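Local coordinates for D-isomer specific 2-hydroxyacid dehydrogenase family protein (PDB 3HG7) that probably acts as an NAD-dependent oxidoreductase of the D-isomer specific 2-hydroxyacid dehydrogenase family, at residues A290-F293 / V294-I298; G100-M103 / S104-V107; S12-N15 / A16-R20. The protein carries 1 engineered substitution. One frame throughout, in Å; residues are numbered along the deposited sequence. Where two conformers were deposited one is given.

Overall arrangement
From the N terminus the chain runs along strand 6-11 into interaction 3, where a beta turn closes the loop before helix 15-24 in the domain built on the smaller parallel sheet. Interaction 2 follows as the opening turns of helix 100-115, which packs against helix 150-161 and strand 225-228 of the other domain, built on the seven-stranded parallel sheet. Helix 286-301, holding interaction 1, brings the chain back to the first domain, lying on helix 15-24 and strands 50-53 and 70-73. The three are local and in series, neither nested nor crossed. Interactions 1 and 3 touch, A290 N lying 4.1 Å from Y18 CE1; interaction 2 stands apart, its centre about 24 Å from each of theirs.

Interaction 1 of 3, residues A290-F293 / V294-I298; sequences AQIF and VRNYI
F293 and Y297 both carry CG anti to the backbone N, with chi1 close to 180°, and because they sit one helical turn apart their rings leave helix 286-301 side by side and pointing the same way. The touch between them is made low on Y297, where CB lies 4.2 Å from F293 CE2 at an oblique angle to the phenylalanine ring. V294 adds a second apolar neighbour: its CG2 comes within 4.1 Å of F293 CD2.

On another flank R295 folds back toward the start of the segment. A bend at chi3 (-33°) returns the guanidinium past Q291, whose own chain is extended. The arginine runs slantwise across the glutamine, NH2 3.6 Å from Q291 CG, with Q291 OE1 in the guanidinium plane at its edge and Q291 O over one face, offset toward the rim.

Apart from the adjacent F293 and V294, these pairs are i to i+4 neighbours on an alpha helix, and the backbone shows the standard ladder: V294 N binds A290 O at 2.8 Å, and Y297 N binds F293 O at 2.7 Å. The helix covers the smaller parallel sheet of a protein with the two-domain build of the 2-hydroxyacid dehydrogenases. F293 meets the ring of W70, their planes nearly parallel, and also touches I50 and M52.

N296 stands alongside I292, its ND2 4.2 Å from I292 CG2, yet the polar end of this buried amide is satisfied outside this contact: OD1 accepts from D307 N and from R299 NH1 further along the helix, and ND2 donates to Q72 OE1.

Interaction 2 of 3, residues G100-M103 / S104-V107; sequences GPLM and SEYV
L102 and E105 supply one side-chain meeting of this helix start, M103 and Y106 another, both three residues apart. The first sets a methyl group against a carboxylate: E105 OE1 rests 3.7 Å from L102 CD2. E105 CG, anti to the carbonyl carbon (chi1 -65°), packs 3.1 Å from P101 O.

The second is a Met-aromatic contact. A bend at chi2 turns the thioether of M103 toward Y106, so that SD lies 5.2 Å from the centroid of the Y106 ring and 43° off its normal, an oblique approach. The nearest ring atom to SD is Y106 CD2, at 4.5 Å.

Backbone hydrogen bonds make up the third kind, four successive i to i+4 links at the start of helix 100-115. S104 N reaches G100 O at 2.9 Å, and V107 N reaches M103 O at the same distance.

Polar ends are bound beyond these opening turns. S104 OG bonds with T158 OG1 and H154 ND1, and Y106 OH with T277 OG1. The chemistry thus divides in two: hydroxyls tie the start of the helix to helix 150-161 and to T277 within the probable NAD-binding domain, while the attraction between M103 SD and the Y106 ring is probably mainly dispersion, helped by the polarisable sulfur.

Interaction 3 of 3, residues S12-N15 / A16-R20; sequences SQDN and AHYER
Y18 reaches back over the strand-turn-helix junction that leads from strand 6-11 into helix 15-24, where S12 to N15 form a type I beta turn and S12 OG, accepting from D14 N, closes an ST turn. Its backbone N donates to D14 O in a nearly straight bond (2.9 Å, N-H...O 174°), a first-turn link of the helix. From there CB passes beside D14 O and N15 O, and CG, anti to the carbonyl carbon at chi1 -74°, starts the ring back toward the loop. CD2 comes within 3.3 Å of D14 O, which lies oblique to the ring. CE2, one atom further out, meets two side chains: D14 CB at 3.5 Å and S12 OG, in the ring plane at the edge. At the tip, OH gives its proton to a water that in turn donates to D14 OD2, so a single water joins the phenol to the carboxylate.

Around this, D14 OD2 has a further partner in Y283 OH, and S12 OG bonds with E54 OE2. N15 braces the turn from within: its OD1 accepts from S12 N at 2.8 Å, the donor standing above the carbonyl plane, while ND2 donates to D36 OD1. Another water spans the turn and the helix start, donating to Q13 O at 2.9 Å and accepting from A16 N at 3.1 Å.

Interaction 1 of 3, residues A290-F293 / V294-I298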
# COMPACT_ATOMS: atom_id res chain seq x y z
N ALA A 290 -15.95 -2.17 5.56
CA ALA A 290 -17.19 -2.81 5.99
C ALA A 290 -18.07 -3.15 4.81
O ALA A 290 -18.76 -4.17 4.80
CB ALA A 290 -17.94 -1.94 6.97
N GLN A 291 -18.05 -2.29 3.79
CA GLN A 291 -18.76 -2.51 2.55
C GLN A 291 -18.23 -3.77 1.85
O GLN A 291 -19.01 -4.57 1.36
CB GLN A 291 -18.63 -1.27 1.65
CG GLN A 291 -19.54 -1.23 0.44
CD GLN A 291 -19.37 0.06 -0.39
OE1 GLN A 291 -20.06 0.26 -1.39
NE2 GLN A 291 -18.46 0.93 0.03
N ILE A 292 -16.90 -3.95 1.85
CA ILE A 292 -16.27 -5.16 1.29
C ILE A 292 -16.70 -6.40 2.08
O ILE A 292 -17.05 -7.44 1.49
CB ILE A 292 -14.73 -5.05 1.26
CG1 ILE A 292 -14.30 -4.04 0.19
CG2 ILE A 292 -14.07 -6.39 0.97
CD1 ILE A 292 -12.80 -3.67 0.26
N PHE A 293 -16.70 -6.26 3.40
CA PHE A 293 -17.12 -7.35 4.28
C PHE A 293 -18.58 -7.76 4.00
O PHE A 293 -18.86 -8.94 3.78
CB PHE A 293 -16.94 -7.01 5.76
CG PHE A 293 -17.47 -8.10 6.67
CD1 PHE A 293 -16.66 -9.18 7.02
CD2 PHE A 293 -18.79 -8.08 7.11
CE1 PHE A 293 -17.15 -10.22 7.83
CE2 PHE A 293 -19.32 -9.13 7.87
CZ PHE A 293 -18.49 -10.20 8.25
N VAL A 294 -19.49 -6.80 3.99
CA VAL A 294 -20.91 -7.15 3.80
C VAL A 294 -21.19 -7.75 2.41
O VAL A 294 -21.98 -8.69 2.31
CB VAL A 294 -21.82 -5.93 4.12
CG1 VAL A 294 -23.25 -6.15 3.65
CG2 VAL A 294 -21.76 -5.64 5.61
N ARG A 295 -20.54 -7.26 1.36
CA ARG A 295 -20.74 -7.86 0.02
C ARG A 295 -20.19 -9.29 0.00
O ARG A 295 -20.83 -10.20 -0.52
CB ARG A 295 -20.12 -6.99 -1.12
CG ARG A 295 -20.84 -5.66 -1.39
CD ARG A 295 -20.30 -4.94 -2.67
NE ARG A 295 -18.88 -5.19 -2.89
CZ ARG A 295 -17.91 -4.27 -2.76
NH1 ARG A 295 -16.64 -4.62 -2.97
NH2 ARG A 295 -18.21 -3.02 -2.42
N ASN A 296 -19.02 -9.49 0.60
CA ASN A 296 -18.44 -10.83 0.72
C ASN A 296 -19.27 -11.74 1.62
O ASN A 296 -19.37 -12.94 1.36
CB ASN A 296 -16.99 -10.75 1.22
CG ASN A 296 -15.96 -10.82 0.08
OD1 ASN A 296 -16.27 -11.22 -1.06
ND2 ASN A 296 -14.73 -10.46 0.40
N TYR A 297 -19.88 -11.18 2.65
CA TYR A 297 -20.74 -11.96 3.55
C TYR A 297 -21.93 -12.55 2.79
O TYR A 297 -22.23 -13.74 2.92
CB TYR A 297 -21.20 -11.11 4.74
CG TYR A 297 -22.12 -11.86 5.68
CD1 TYR A 297 -21.61 -12.74 6.62
CD2 TYR A 297 -23.50 -11.67 5.63
CE1 TYR A 297 -22.46 -13.43 7.48
CE2 TYR A 297 -24.35 -12.34 6.47
CZ TYR A 297 -23.83 -13.23 7.39
OH TYR A 297 -24.67 -13.92 8.25
N ILE A 298 -22.59 -11.72 1.99
CA ILE A 298 -23.69 -12.21 1.12
C ILE A 298 -23.27 -13.37 0.20
O ILE A 298 -24.01 -14.34 0.07
CB ILE A 298 -24.31 -11.08 0.26
CG1 ILE A 298 -24.80 -9.91 1.11
CG2 ILE A 298 -25.45 -11.64 -0.64
CD1 ILE A 298 -25.72 -10.27 2.25

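Interaction 2 of 3, residues G100-M103 / S104-V107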
# COMPACT_ATOMS: atom_id res chain seq x y z
N GLY A 100 -7.09 3.58 -4.72
CA GLY A 100 -6.69 4.49 -5.83
C GLY A 100 -6.63 5.98 -5.46
O GLY A 100 -5.57 6.61 -5.53
N PRO A 101 -7.78 6.57 -5.11
CA PRO A 101 -7.79 7.97 -4.73
C PRO A 101 -6.84 8.34 -3.59
O PRO A 101 -6.26 9.42 -3.62
CB PRO A 101 -9.25 8.20 -4.29
CG PRO A 101 -10.03 7.24 -5.07
CD PRO A 101 -9.13 6.05 -5.38
N LEU A 102 -6.70 7.47 -2.59
CA LEU A 102 -5.84 7.76 -1.46
C LEU A 102 -4.40 7.76 -1.88
O LEU A 102 -3.62 8.63 -1.44
CB LEU A 102 -6.07 6.72 -0.35
CG LEU A 102 -7.36 7.00 0.41
CD1 LEU A 102 -7.64 5.72 1.29
CD2 LEU A 102 -7.29 8.23 1.29
N MET A 103 -4.04 6.83 -2.76
CA MET A 103 -2.67 6.83 -3.28
C MET A 103 -2.37 8.03 -4.19
O MET A 103 -1.30 8.56 -4.09
CB MET A 103 -2.28 5.52 -3.96
CG MET A 103 -1.75 4.53 -2.94
SD MET A 103 -0.22 5.00 -2.11
CE MET A 103 0.01 3.36 -1.41
N SER A 104 -3.32 8.45 -5.03
CA SER A 104 -3.14 9.72 -5.80
C SER A 104 -2.87 10.94 -4.88
O SER A 104 -1.99 11.77 -5.17
CB SER A 104 -4.37 10.00 -6.65
OG SER A 104 -4.29 9.24 -7.84
N GLU A 105 -3.63 11.04 -3.80
CA GLU A 105 -3.47 12.12 -2.82
C GLU A 105 -2.08 12.12 -2.18
O GLU A 105 -1.46 13.16 -2.01
CB GLU A 105 -4.55 12.02 -1.75
CG GLU A 105 -5.98 12.25 -2.27
CD GLU A 105 -7.02 11.95 -1.19
OE1 GLU A 105 -6.63 11.63 -0.04
OE2 GLU A 105 -8.24 12.05 -1.48
N TYR A 106 -1.61 10.93 -1.80
CA TYR A 106 -0.32 10.79 -1.14
C TYR A 106 0.79 11.13 -2.12
O TYR A 106 1.71 11.91 -1.80
CB TYR A 106 -0.14 9.33 -0.67
CG TYR A 106 1.23 9.03 -0.12
CD1 TYR A 106 1.50 9.19 1.24
CD2 TYR A 106 2.24 8.54 -0.96
CE1 TYR A 106 2.74 8.90 1.75
CE2 TYR A 106 3.50 8.26 -0.48
CZ TYR A 106 3.73 8.45 0.88
OH TYR A 106 4.95 8.17 1.40
N VAL A 107 0.71 10.56 -3.31
CA VAL A 107 1.78 10.69 -4.27
C VAL A 107 1.85 12.16 -4.71
O VAL A 107 2.92 12.74 -4.67
CB VAL A 107 1.58 9.76 -5.50
CG1 VAL A 107 2.50 10.18 -6.67
CG2 VAL A 107 1.86 8.27 -5.09

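Interaction 3 of 3, residues S12-N15 / A16-R20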
# COMPACT_ATOMS: atom_id res chain seq x y z
N SER A 12 -9.88 -5.86 15.48
CA SER A 12 -9.31 -4.72 14.76
C SER A 12 -9.10 -3.50 15.66
O SER A 12 -9.86 -3.27 16.59
CB SER A 12 -10.24 -4.30 13.62
OG SER A 12 -9.75 -3.12 12.99
N GLN A 13 -8.10 -2.68 15.33
CA GLN A 13 -7.91 -1.42 16.08
C GLN A 13 -9.11 -0.52 15.82
O GLN A 13 -9.40 0.36 16.61
CB GLN A 13 -6.60 -0.73 15.69
CG GLN A 13 -6.47 -0.33 14.25
CD GLN A 13 -5.11 0.31 13.97
OE1 GLN A 13 -5.02 1.51 13.73
NE2 GLN A 13 -4.04 -0.49 14.06
N ASP A 14 -9.85 -0.79 14.73
CA ASP A 14 -11.07 -0.07 14.43
C ASP A 14 -12.37 -0.76 14.87
O ASP A 14 -13.45 -0.47 14.34
CB ASP A 14 -11.12 0.22 12.91
CG ASP A 14 -10.05 1.20 12.46
OD1 ASP A 14 -9.78 2.20 13.18
OD2 ASP A 14 -9.46 0.97 11.38
N ASN A 15 -12.27 -1.67 15.84
CA ASN A 15 -13.43 -2.42 16.35
C ASN A 15 -14.68 -1.58 16.61
O ASN A 15 -15.79 -2.01 16.30
CB ASN A 15 -13.07 -3.13 17.65
CG ASN A 15 -12.47 -4.51 17.44
OD1 ASN A 15 -12.43 -5.02 16.32
ND2 ASN A 15 -11.99 -5.13 18.52
N ALA A 16 -14.52 -0.44 17.28
CA ALA A 16 -15.67 0.35 17.65
C ALA A 16 -16.45 0.80 16.39
O ALA A 16 -17.68 0.68 16.34
CB ALA A 16 -15.26 1.54 18.54
N HIS A 17 -15.70 1.24 15.39
CA HIS A 17 -16.26 1.68 14.11
C HIS A 17 -16.88 0.46 13.40
O HIS A 17 -18.02 0.51 12.96
CB HIS A 17 -15.17 2.33 13.26
CG HIS A 17 -15.69 3.26 12.19
ND1 HIS A 17 -14.89 4.20 11.57
CD2 HIS A 17 -16.92 3.40 11.66
CE1 HIS A 17 -15.61 4.86 10.68
NE2 HIS A 17 -16.85 4.40 10.72
N TYR A 18 -16.13 -0.63 13.30
CA TYR A 18 -16.70 -1.84 12.64
C TYR A 18 -17.98 -2.34 13.30
O TYR A 18 -18.94 -2.77 12.61
CB TYR A 18 -15.66 -2.98 12.55
CG TYR A 18 -14.63 -2.68 11.49
CD1 TYR A 18 -15.03 -2.46 10.16
CD2 TYR A 18 -13.27 -2.62 11.79
CE1 TYR A 18 -14.09 -2.14 9.17
CE2 TYR A 18 -12.33 -2.33 10.82
CZ TYR A 18 -12.75 -2.09 9.51
OH TYR A 18 -11.83 -1.80 8.51
N GLU A 19 -18.00 -2.35 14.64
CA GLU A 19 -19.18 -2.85 15.36
C GLU A 19 -20.41 -2.00 15.07
O GLU A 19 -21.50 -2.55 14.86
CB GLU A 19 -18.90 -2.91 16.87
CG GLU A 19 -20.06 -3.40 17.72
CD GLU A 19 -19.69 -3.55 19.18
OE1 GLU A 19 -19.25 -2.55 19.77
OE2 GLU A 19 -19.83 -4.66 19.72
N ARG A 20 -20.23 -0.68 15.08
CA ARG A 20 -21.30 0.26 14.75
C ARG A 20 -21.79 -0.01 13.33
O ARG A 20 -22.99 -0.15 13.12
CB ARG A 20 -20.83 1.72 14.88
CG ARG A 20 -21.79 2.75 14.30
CD ARG A 20 -21.49 4.16 14.80
NE ARG A 20 -20.17 4.63 14.41
CZ ARG A 20 -19.79 4.91 13.17
NH1 ARG A 20 -20.64 4.74 12.16
NH2 ARG A 20 -18.57 5.34 12.94
O HOH W 1 -11.83 0.93 18.07
O HOH W 2 -9.54 -0.64 9.30